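Local coordinates for double stranded RNA binding protein A (Xenopus laevis, PDB 1DI2) that binds double-stranded RNA through its second double-stranded RNA-binding domain, at residues 4-7 and 8-11. The protein carries 1 engineered substitution. Numbering follows the deposited sequence.
Sequences GSLQ and ELAV
Glu8 folds back over Gly4, and Val11 sits against Gln7, within one stretch of helix 2-13, the first helix of the alpha-beta-beta-beta-alpha fold of a double-stranded RNA-binding domain. Four consecutive i to i+4 backbone hydrogen bonds hold these two turns. Glu8 N donates to Gly4 O at 3.1 Å, Leu9 N to Ser5 O, Ala10 N to Leu6 O in a nearly straight bond (174° at the hydrogen), and Val11 N to Gln7 O at 2.9 Å. The Glu8 side chain runs back along the helix toward its N-terminal end: with CG beside the backbone N (chi1 -77°), its methylene CG lies 3.5 Å from Gly4 O, and the extended chain keeps the carboxylate alongside the same carbonyl, OE2 3.7 Å from Gly4 O. Gln7 is turned differently. Its CG stands anti to its own N (chi1 176°) and lies 4.4 Å from Val11 CG2, a distant approach; both residues also touch Leu17 in the loop beyond the helix. On the flank turned to helix 52-68, Leu6 and Leu9 share one conformation and meet branch to branch, CD1 of Leu6 lying 4.2 Å from CD2 of Leu9. Leu6 packs on Leu63 and Leu64 and Leu9 on Phe67, so the pair joins the two helices of the domain. This part of the helix lies about 17 Å, nearest atom to nearest atom, from the bound RNA. At its far end Val11 sets CG2 beside its own backbone N, and this methyl sits 3.3 Å from Gln7 O, the carbonyl oxygen that accepts the Val11 N-H.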
ATOM      1  N   GLY E   4       6.480   1.666  14.690  1.00 14.14           N
ATOM      2  CA  GLY E   4       7.620   1.304  15.512  1.00 13.45           C
ATOM      3  C   GLY E   4       8.366   2.501  16.072  1.00 16.59           C
ATOM      4  O   GLY E   4       8.774   2.512  17.240  1.00 16.85           O
ATOM      5  N   SER E   5       8.559   3.517  15.238  1.00 15.72           N
ATOM      6  CA  SER E   5       9.263   4.711  15.681  1.00 19.77           C
ATOM      7  C   SER E   5       8.489   5.432  16.778  1.00 17.80           C
ATOM      8  O   SER E   5       9.086   5.956  17.718  1.00 17.73           O
ATOM      9  CB  SER E   5       9.512   5.647  14.500  1.00 19.05           C
ATOM     10  OG  SER E   5      10.450   5.076  13.604  1.00 23.70           O
ATOM     11  N   LEU E   6       7.167   5.441  16.668  1.00 14.37           N
ATOM     12  CA  LEU E   6       6.342   6.093  17.673  1.00 17.73           C
ATOM     13  C   LEU E   6       6.421   5.327  19.002  1.00 19.41           C
ATOM     14  O   LEU E   6       6.525   5.930  20.075  1.00 20.45           O
ATOM     15  CB  LEU E   6       4.888   6.176  17.201  1.00 15.30           C
ATOM     16  CG  LEU E   6       3.939   6.770  18.251  1.00 13.30           C
ATOM     17  CD1 LEU E   6       4.394   8.182  18.599  1.00 15.13           C
ATOM     18  CD2 LEU E   6       2.523   6.808  17.714  1.00 11.23           C
ATOM     19  N   GLN E   7       6.388   3.996  18.934  1.00 18.44           N
ATOM     20  CA  GLN E   7       6.465   3.190  20.153  1.00 18.16           C
ATOM     21  C   GLN E   7       7.776   3.451  20.885  1.00 18.49           C
ATOM     22  O   GLN E   7       7.786   3.613  22.114  1.00 16.92           O
ATOM     23  CB  GLN E   7       6.354   1.690  19.838  1.00 15.43           C
ATOM     24  CG  GLN E   7       6.515   0.802  21.063  1.00 15.95           C
ATOM     25  CD  GLN E   7       6.243  -0.668  20.779  1.00 18.74           C
ATOM     26  OE1 GLN E   7       5.145  -1.038  20.357  1.00 17.90           O
ATOM     27  NE2 GLN E   7       7.241  -1.514  21.015  1.00 16.74           N
ATOM     28  N   GLU E   8       8.877   3.489  20.131  1.00 16.20           N
ATOM     29  CA  GLU E   8      10.199   3.723  20.713  1.00 19.26           C
ATOM     30  C   GLU E   8      10.291   5.087  21.370  1.00 20.14           C
ATOM     31  O   GLU E   8      10.908   5.232  22.435  1.00 18.73           O
ATOM     32  CB  GLU E   8      11.273   3.561  19.637  1.00 16.34           C
ATOM     33  CG  GLU E   8      11.578   2.098  19.316  1.00 17.58           C
ATOM     34  CD  GLU E   8      12.492   1.947  18.123  1.00 22.24           C
ATOM     35  OE1 GLU E   8      13.519   2.653  18.061  1.00 23.58           O
ATOM     36  OE2 GLU E   8      12.185   1.110  17.253  1.00 21.67           O
ATOM     37  N   LEU E   9       9.692   6.083  20.722  1.00 18.95           N
ATOM     38  CA  LEU E   9       9.659   7.438  21.261  1.00 18.68           C
ATOM     39  C   LEU E   9       9.007   7.388  22.640  1.00 18.12           C
ATOM     40  O   LEU E   9       9.591   7.838  23.633  1.00 19.01           O
ATOM     41  CB  LEU E   9       8.831   8.347  20.344  1.00 18.48           C
ATOM     42  CG  LEU E   9       8.598   9.790  20.807  1.00 18.14           C
ATOM     43  CD1 LEU E   9       9.936  10.492  20.928  1.00 19.75           C
ATOM     44  CD2 LEU E   9       7.692  10.533  19.813  1.00 21.74           C
ATOM     45  N   ALA E  10       7.801   6.823  22.691  1.00 16.85           N
ATOM     46  CA  ALA E  10       7.033   6.711  23.937  1.00 16.02           C
ATOM     47  C   ALA E  10       7.835   6.018  25.038  1.00 18.68           C
ATOM     48  O   ALA E  10       7.941   6.524  26.164  1.00 18.92           O
ATOM     49  CB  ALA E  10       5.708   5.946  23.687  1.00 13.03           C
ATOM     50  N   VAL E  11       8.402   4.860  24.715  1.00 18.26           N
ATOM     51  CA  VAL E  11       9.184   4.106  25.684  1.00 19.40           C
ATOM     52  C   VAL E  11      10.384   4.914  26.162  1.00 21.46           C
ATOM     53  O   VAL E  11      10.730   4.896  27.343  1.00 24.05           O
ATOM     54  CB  VAL E  11       9.669   2.754  25.085  1.00 20.83           C
ATOM     55  CG1 VAL E  11      10.651   2.069  26.039  1.00 17.36           C
ATOM     56  CG2 VAL E  11       8.468   1.836  24.853  1.00 17.54           C
TER